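Rab GDP-dissociation inhibitor (Saccharomyces cerevisiae, PDB 2BCG) regulates GDP/GTP exchange on the Rab GTPase Sec4 by inhibiting GDP release, and extracts GDP-bound Ypt7 from vacuolar membranes. Local coordinates at residues A[19-24]-A[246-251]; A[25-30]-A[35-40]. One frame throughout, in Å; residues are numbered along the deposited sequence.

From the N terminus the chain passes through strand 14-17 into helix 21-32, whose residues serve both contacts, then turns into strand 37-40. That return is contact 2, a short loop with four residues between its segments, inside a beta-alpha-beta unit. Contact 1 closes a far wider loop of 221 residues, bringing helix 243-254 back onto the start of helix 21-32, and the whole of contact 2 falls within it. Their centres lie about 9 Å apart. They touch directly where CD2 of F248 meets CG1 of I25 at 3.6 Å. Together they join the parallel sheet, its first helix and a helix of the YPT1-interacting region.

Contact 1 (A[19-24]-A[246-251]); sequences TGITEC and QGFARL
C24 and F248 are the pair whose CA atoms come nearest, 5.3 Å apart, where the first turn of helix 21-32 meets helix 243-254. The first of these helices follows strand 14-17 in a beta-alpha-beta unit of Rossmann type, and G20 sits at its N-cap, its O accepting the N-H of C24 over 2.9 Å. C24 CB lies 3.8 Å from F248 CB, and that same F248 CB rests 3.4 Å from the carbonyl O of C24. No hydrogen bond joins the two segments; the carbon-carbon contacts of F248 with C24 and I21 are the evidence for apolar packing. The two segments bury 197 Å² of surface between them, both sides summed. CG of F248 stands anti to its carbonyl carbon (chi1 -77°), which leads the ring away from C24 and along the flank of helix 21-32. Beyond it, I100, L101 and T104 of helix 96-104 also touch the phenyl group. On helix 243-254, Q246 and R250 instead engage the chain of another protein, where an acidic side chain of that partner forms a salt bridge with R250, in keeping with the region's interaction with YPT1. I21 extends CG1 anti to its backbone N (chi1 -174°), and the bend that follows brings CD1 obliquely to the phenyl group, 3.7 Å from CD2 of F248.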
ATOM      1  N   THR A  19      -1.409   7.078  -9.844  1.00 10.34           N
ATOM      2  CA  THR A  19      -1.627   6.733  -8.435  1.00 10.38           C
ATOM      3  C   THR A  19      -0.676   5.654  -7.939  1.00 10.37           C
ATOM      4  O   THR A  19      -1.043   4.860  -7.062  1.00 11.47           O
ATOM      5  CB  THR A  19      -3.086   6.301  -8.168  1.00 10.86           C
ATOM      6  OG1 THR A  19      -3.430   5.175  -9.005  1.00 11.57           O
ATOM      7  CG2 THR A  19      -4.062   7.437  -8.444  1.00 13.94           C
ATOM      8  N   GLY A  20       0.558   5.644  -8.453  1.00  9.97           N
ATOM      9  CA  GLY A  20       1.635   4.984  -7.715  1.00  9.45           C
ATOM     10  C   GLY A  20       1.823   5.494  -6.302  1.00  9.31           C
ATOM     11  O   GLY A  20       1.458   6.639  -5.967  1.00 10.68           O
ATOM     12  N   ILE A  21       2.455   4.672  -5.471  1.00  9.45           N
ATOM     13  CA  ILE A  21       2.636   5.049  -4.069  1.00  9.42           C
ATOM     14  C   ILE A  21       3.382   6.410  -3.855  1.00  9.69           C
ATOM     15  O   ILE A  21       3.025   7.170  -2.966  1.00 10.59           O
ATOM     16  CB  ILE A  21       3.326   3.895  -3.290  1.00  9.44           C
ATOM     17  CG1 ILE A  21       3.417   4.184  -1.789  1.00  9.49           C
ATOM     18  CG2 ILE A  21       4.691   3.536  -3.882  1.00  9.22           C
ATOM     19  CD1 ILE A  21       2.128   4.522  -1.136  1.00 14.83           C
ATOM     20  N   THR A  22       4.426   6.696  -4.621  1.00  9.97           N
ATOM     21  CA  THR A  22       5.119   7.978  -4.428  1.00  9.60           C
ATOM     22  C   THR A  22       4.135   9.136  -4.570  1.00 10.35           C
ATOM     23  O   THR A  22       4.098  10.031  -3.708  1.00 11.10           O
ATOM     24  CB  THR A  22       6.251   8.116  -5.427  1.00 10.94           C
ATOM     25  OG1 THR A  22       7.154   7.032  -5.257  1.00 11.75           O
ATOM     26  CG2 THR A  22       6.971   9.464  -5.278  1.00 12.55           C
ATOM     27  N   GLU A  23       3.303   9.078  -5.609  1.00  9.85           N
ATOM     28  CA  GLU A  23       2.336  10.157  -5.888  1.00 10.13           C
ATOM     29  C   GLU A  23       1.245  10.195  -4.832  1.00 10.38           C
ATOM     30  O   GLU A  23       0.796  11.270  -4.418  1.00 11.30           O
ATOM     31  CB  GLU A  23       1.681   9.992  -7.257  1.00 10.62           C
ATOM     32  CG  GLU A  23       2.529  10.472  -8.413  1.00 10.52           C
ATOM     33  CD  GLU A  23       3.747   9.610  -8.695  1.00 13.51           C
ATOM     34  OE1 GLU A  23       4.762  10.167  -9.192  1.00 14.74           O
ATOM     35  OE2 GLU A  23       3.667   8.370  -8.520  1.00 13.24           O
ATOM     36  N   CYS A  24       0.751   9.016  -4.437  1.00 10.26           N
ATOM     37  CA  CYS A  24      -0.310   8.988  -3.436  1.00 10.42           C
ATOM     38  C   CYS A  24       0.215   9.537  -2.083  1.00 10.21           C
ATOM     39  O   CYS A  24      -0.506  10.263  -1.424  1.00 11.10           O
ATOM     40  CB  CYS A  24      -0.896   7.588  -3.268  1.00 11.13           C
ATOM     41  SG  CYS A  24      -1.793   7.030  -4.725  1.00 12.28           S
ATOM     42  N   GLN A 246      -3.599   3.056  -2.084  1.00  9.79           N
ATOM     43  CA  GLN A 246      -5.037   3.235  -1.814  1.00  9.50           C
ATOM     44  C   GLN A 246      -5.231   3.943  -0.467  1.00  9.42           C
ATOM     45  O   GLN A 246      -6.113   4.793  -0.319  1.00 10.61           O
ATOM     46  CB  GLN A 246      -5.771   1.896  -1.836  1.00  9.47           C
ATOM     47  CG  GLN A 246      -5.880   1.355  -3.272  1.00 11.05           C
ATOM     48  CD  GLN A 246      -6.634   0.046  -3.322  1.00 14.17           C
ATOM     49  OE1 GLN A 246      -7.823  -0.017  -3.040  1.00 18.85           O
ATOM     50  NE2 GLN A 246      -5.930  -1.012  -3.652  1.00 20.80           N
ATOM     51  N   GLY A 247      -4.374   3.608   0.492  1.00  9.72           N
ATOM     52  CA  GLY A 247      -4.495   4.224   1.809  1.00 10.02           C
ATOM     53  C   GLY A 247      -4.112   5.687   1.809  1.00  9.42           C
ATOM     54  O   GLY A 247      -4.764   6.529   2.474  1.00  9.98           O
ATOM     55  N   PHE A 248      -3.023   6.013   1.115  1.00  8.97           N
ATOM     56  CA  PHE A 248      -2.620   7.421   1.033  1.00  9.04           C
ATOM     57  C   PHE A 248      -3.621   8.229   0.194  1.00  9.87           C
ATOM     58  O   PHE A 248      -3.827   9.428   0.464  1.00 10.51           O
ATOM     59  CB  PHE A 248      -1.176   7.559   0.561  1.00 10.02           C
ATOM     60  CG  PHE A 248      -0.190   7.251   1.657  1.00  9.28           C
ATOM     61  CD1 PHE A 248       0.091   8.215   2.654  1.00  9.69           C
ATOM     62  CD2 PHE A 248       0.387   5.979   1.755  1.00 10.50           C
ATOM     63  CE1 PHE A 248       0.980   7.923   3.699  1.00 11.19           C
ATOM     64  CE2 PHE A 248       1.258   5.670   2.829  1.00 11.13           C
ATOM     65  CZ  PHE A 248       1.578   6.656   3.782  1.00 11.85           C
ATOM     66  N   ALA A 249      -4.225   7.601  -0.818  1.00  9.87           N
ATOM     67  CA  ALA A 249      -5.290   8.274  -1.608  1.00 10.14           C
ATOM     68  C   ALA A 249      -6.488   8.585  -0.706  1.00 10.31           C
ATOM     69  O   ALA A 249      -7.085   9.666  -0.802  1.00 10.48           O
ATOM     70  CB  ALA A 249      -5.727   7.400  -2.786  1.00 10.11           C
ATOM     71  N   ARG A 250      -6.840   7.637   0.165  1.00  9.92           N
ATOM     72  CA  ARG A 250      -7.921   7.906   1.120  1.00 10.00           C
ATOM     73  C   ARG A 250      -7.540   9.106   2.047  1.00 10.43           C
ATOM     74  O   ARG A 250      -8.368  10.016   2.267  1.00 10.91           O
ATOM     75  CB  ARG A 250      -8.267   6.664   1.920  1.00 10.61           C
ATOM     76  CG  ARG A 250      -9.370   6.965   2.920  1.00 10.81           C
ATOM     77  CD  ARG A 250      -9.790   5.731   3.649  1.00 10.97           C
ATOM     78  NE  ARG A 250     -10.799   6.103   4.637  1.00 11.67           N
ATOM     79  CZ  ARG A 250     -12.104   6.237   4.353  1.00 10.18           C
ATOM     80  NH1 ARG A 250     -12.591   5.976   3.116  1.00 10.33           N
ATOM     81  NH2 ARG A 250     -12.924   6.633   5.324  1.00 10.11           N
ATOM     82  N   LEU A 251      -6.281   9.128   2.546  1.00 10.59           N
ATOM     83  CA  LEU A 251      -5.815  10.271   3.386  1.00 10.09           C
ATOM     84  C   LEU A 251      -6.000  11.591   2.619  1.00 10.14           C
ATOM     85  O   LEU A 251      -6.552  12.579   3.142  1.00 11.31           O
ATOM     86  CB  LEU A 251      -4.340  10.085   3.754  1.00 11.25           C
ATOM     87  CG  LEU A 251      -3.735  11.237   4.559  1.00 11.12           C
ATOM     88  CD1 LEU A 251      -4.229  11.265   6.009  1.00 13.74           C
ATOM     89  CD2 LEU A 251      -2.213  11.117   4.490  1.00 11.85           C
TER

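Contact 2 (A[25-30]-A[35-40]); sequences ILSGLL and KKVLHI
S27 and H39 meet across a helix and strand that run nearly antiparallel, with 163° between their directions and 9.4 Å between the segment axes at closest approach. This is the return half of a beta-alpha-beta unit, in which helix 21-32 lies over strand 37-40. With OG anti to the backbone N (chi1 176°), S27 directs its hydroxyl to the strand. The main partner of OG is S252 OG, and it is also hydrogen-bonded to Y259 OH. Its contact with ND1 of H39, 3.3 Å from S27 OG, is a weak hydrogen bond and not settled, because the single hydroxyl proton has another acceptor within reach. ND1 of H39 likewise pairs with Y259 OH, so S27, H39, Y259 and S252 are linked through one set of polar contacts. At the far side of the imidazole, NE2 bonds the carbonyl O of G18, which ties down both ring nitrogens and should restrict rotation of the ring. The hydroxyl of S27 also has an apolar neighbour, CG1 of V37, at 3.5 Å. CG2 of V37 turns to the next helical turn and reaches CB of L30 at 4.2 Å. A backbone bond closes the loop: N of K35 donates to O of L30 over 3.0 Å with an angle of 154° at the hydrogen. CB and CG of K35 lie against the same O, CB at 3.3 Å, and only the end of the chain leads away. Strand 37-40 itself lies between strands 14-17 and 258-260 in the parallel sheet, bonding V14 and V16 through L38 and T258 through V37 and H39, while I25 and L26 of the helix pack on helix 424-438.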
ATOM      1  N   ILE A  25       1.465   9.248  -1.707  1.00 10.44           N
ATOM      2  CA  ILE A  25       1.988   9.826  -0.456  1.00 10.91           C
ATOM      3  C   ILE A  25       2.044  11.336  -0.545  1.00 11.20           C
ATOM      4  O   ILE A  25       1.629  12.047   0.385  1.00 11.62           O
ATOM      5  CB  ILE A  25       3.373   9.256  -0.069  1.00 10.65           C
ATOM      6  CG1 ILE A  25       3.197   7.766   0.261  1.00 10.49           C
ATOM      7  CG2 ILE A  25       3.919   9.979   1.193  1.00 12.48           C
ATOM      8  CD1 ILE A  25       4.534   7.017   0.532  1.00 12.29           C
ATOM      9  N   LEU A  26       2.577  11.816  -1.668  1.00 11.19           N
ATOM     10  CA  LEU A  26       2.685  13.274  -1.858  1.00 11.71           C
ATOM     11  C   LEU A  26       1.301  13.911  -1.845  1.00 11.87           C
ATOM     12  O   LEU A  26       1.106  14.950  -1.190  1.00 11.60           O
ATOM     13  CB  LEU A  26       3.460  13.583  -3.129  1.00 12.30           C
ATOM     14  CG  LEU A  26       4.940  13.253  -2.975  1.00 11.96           C
ATOM     15  CD1 LEU A  26       5.546  13.050  -4.347  1.00 12.59           C
ATOM     16  CD2 LEU A  26       5.600  14.392  -2.183  1.00 13.40           C
ATOM     17  N   SER A  27       0.344  13.315  -2.564  1.00 11.18           N
ATOM     18  CA  SER A  27      -1.025  13.841  -2.597  1.00 11.44           C
ATOM     19  C   SER A  27      -1.585  13.919  -1.164  1.00 11.60           C
ATOM     20  O   SER A  27      -2.167  14.950  -0.751  1.00 12.32           O
ATOM     21  CB  SER A  27      -1.888  12.957  -3.495  1.00 10.99           C
ATOM     22  OG  SER A  27      -3.244  13.397  -3.474  1.00 12.31           O
ATOM     23  N   GLY A  28      -1.399  12.854  -0.382  1.00 10.26           N
ATOM     24  CA  GLY A  28      -1.859  12.880   1.022  1.00 11.52           C
ATOM     25  C   GLY A  28      -1.194  13.954   1.869  1.00 12.18           C
ATOM     26  O   GLY A  28      -1.872  14.687   2.578  1.00 12.20           O
ATOM     27  N   LEU A  29       0.135  14.059   1.779  1.00 12.26           N
ATOM     28  CA  LEU A  29       0.866  15.049   2.584  1.00 12.76           C
ATOM     29  C   LEU A  29       0.468  16.462   2.225  1.00 11.75           C
ATOM     30  O   LEU A  29       0.304  17.324   3.113  1.00 13.49           O
ATOM     31  CB  LEU A  29       2.389  14.878   2.421  1.00 12.76           C
ATOM     32  CG  LEU A  29       2.942  13.574   3.000  1.00 13.70           C
ATOM     33  CD1 LEU A  29       4.387  13.469   2.643  1.00 15.24           C
ATOM     34  CD2 LEU A  29       2.707  13.472   4.528  1.00 14.60           C
ATOM     35  N   LEU A  30       0.313  16.722   0.931  1.00 11.91           N
ATOM     36  CA  LEU A  30      -0.049  18.072   0.502  1.00 13.00           C
ATOM     37  C   LEU A  30      -1.499  18.421   0.871  1.00 13.42           C
ATOM     38  O   LEU A  30      -1.761  19.544   1.266  1.00 13.41           O
ATOM     39  CB  LEU A  30       0.193  18.218  -0.984  1.00 12.75           C
ATOM     40  CG  LEU A  30       1.694  18.187  -1.353  1.00 12.98           C
ATOM     41  CD1 LEU A  30       1.859  17.989  -2.848  1.00 15.63           C
ATOM     42  CD2 LEU A  30       2.406  19.517  -0.915  1.00 15.53           C
ATOM     43  N   LYS A  35      -3.445  22.027   1.056  1.00 15.87           N
ATOM     44  CA  LYS A  35      -3.464  22.296  -0.370  1.00 16.36           C
ATOM     45  C   LYS A  35      -4.691  21.619  -1.002  1.00 15.51           C
ATOM     46  O   LYS A  35      -5.153  20.578  -0.517  1.00 15.63           O
ATOM     47  CB  LYS A  35      -2.174  21.815  -1.040  1.00 16.70           C
ATOM     48  CG  LYS A  35      -0.872  22.453  -0.525  1.00 19.50           C
ATOM     49  CD  LYS A  35      -0.897  23.953  -0.796  1.00 24.90           C
ATOM     50  CE  LYS A  35       0.297  24.685  -0.183  1.00 28.48           C
ATOM     51  NZ  LYS A  35      -0.024  26.150   0.005  1.00 33.97           N
ATOM     52  N   LYS A  36      -5.220  22.235  -2.065  1.00 15.11           N
ATOM     53  CA  LYS A  36      -6.375  21.713  -2.829  1.00 15.79           C
ATOM     54  C   LYS A  36      -5.831  20.881  -3.990  1.00 14.90           C
ATOM     55  O   LYS A  36      -5.237  21.421  -4.922  1.00 15.32           O
ATOM     56  CB  LYS A  36      -7.189  22.911  -3.372  1.00 15.74           C
ATOM     57  CG  LYS A  36      -8.451  22.555  -4.153  1.00 16.79           C
ATOM     58  CD  LYS A  36      -9.084  23.827  -4.691  1.00 19.08           C
ATOM     59  CE  LYS A  36     -10.402  23.525  -5.378  1.00 23.04           C
ATOM     60  NZ  LYS A  36     -10.924  24.729  -6.090  1.00 26.41           N
ATOM     61  N   VAL A  37      -6.005  19.556  -3.914  1.00 13.42           N
ATOM     62  CA  VAL A  37      -5.313  18.609  -4.816  1.00 12.75           C
ATOM     63  C   VAL A  37      -6.304  17.886  -5.731  1.00 11.96           C
ATOM     64  O   VAL A  37      -7.362  17.458  -5.268  1.00 12.60           O
ATOM     65  CB  VAL A  37      -4.535  17.530  -3.994  1.00 12.10           C
ATOM     66  CG1 VAL A  37      -3.904  16.485  -4.914  1.00 14.58           C
ATOM     67  CG2 VAL A  37      -3.429  18.223  -3.179  1.00 13.68           C
ATOM     68  N   LEU A  38      -5.954  17.796  -7.018  1.00 12.17           N
ATOM     69  CA  LEU A  38      -6.707  16.979  -7.978  1.00 12.13           C
ATOM     70  C   LEU A  38      -5.786  15.856  -8.412  1.00 11.66           C
ATOM     71  O   LEU A  38      -4.688  16.135  -8.882  1.00 12.96           O
ATOM     72  CB  LEU A  38      -7.112  17.776  -9.224  1.00 12.75           C
ATOM     73  CG  LEU A  38      -7.819  16.927 -10.303  1.00 12.20           C
ATOM     74  CD1 LEU A  38      -9.091  16.304  -9.777  1.00 13.95           C
ATOM     75  CD2 LEU A  38      -8.132  17.816 -11.498  1.00 14.04           C
ATOM     76  N   HIS A  39      -6.215  14.603  -8.214  1.00 10.94           N
ATOM     77  CA  HIS A  39      -5.375  13.417  -8.475  1.00 11.70           C
ATOM     78  C   HIS A  39      -6.044  12.569  -9.567  1.00 11.68           C
ATOM     79  O   HIS A  39      -7.169  12.093  -9.380  1.00 10.96           O
ATOM     80  CB  HIS A  39      -5.161  12.615  -7.189  1.00 11.58           C
ATOM     81  CG  HIS A  39      -3.950  11.733  -7.217  1.00 12.12           C
ATOM     82  ND1 HIS A  39      -3.306  11.291  -6.074  1.00 14.95           N
ATOM     83  CD2 HIS A  39      -3.258  11.224  -8.262  1.00 11.87           C
ATOM     84  CE1 HIS A  39      -2.282  10.530  -6.422  1.00 14.48           C
ATOM     85  NE2 HIS A  39      -2.232  10.468  -7.744  1.00 11.68           N
ATOM     86  N   ILE A  40      -5.375  12.428 -10.709  1.00 11.58           N
ATOM     87  CA  ILE A  40      -5.957  11.749 -11.866  1.00 12.52           C
ATOM     88  C   ILE A  40      -5.112  10.560 -12.247  1.00 12.37           C
ATOM     89  O   ILE A  40      -3.880  10.618 -12.144  1.00 12.24           O
ATOM     90  CB  ILE A  40      -6.033  12.710 -13.075  1.00 11.89           C
ATOM     91  CG1 ILE A  40      -6.747  14.015 -12.702  1.00 13.89           C
ATOM     92  CG2 ILE A  40      -6.651  12.033 -14.353  1.00 14.22           C
ATOM     93  CD1 ILE A  40      -6.589  15.118 -13.792  1.00 14.31           C
TER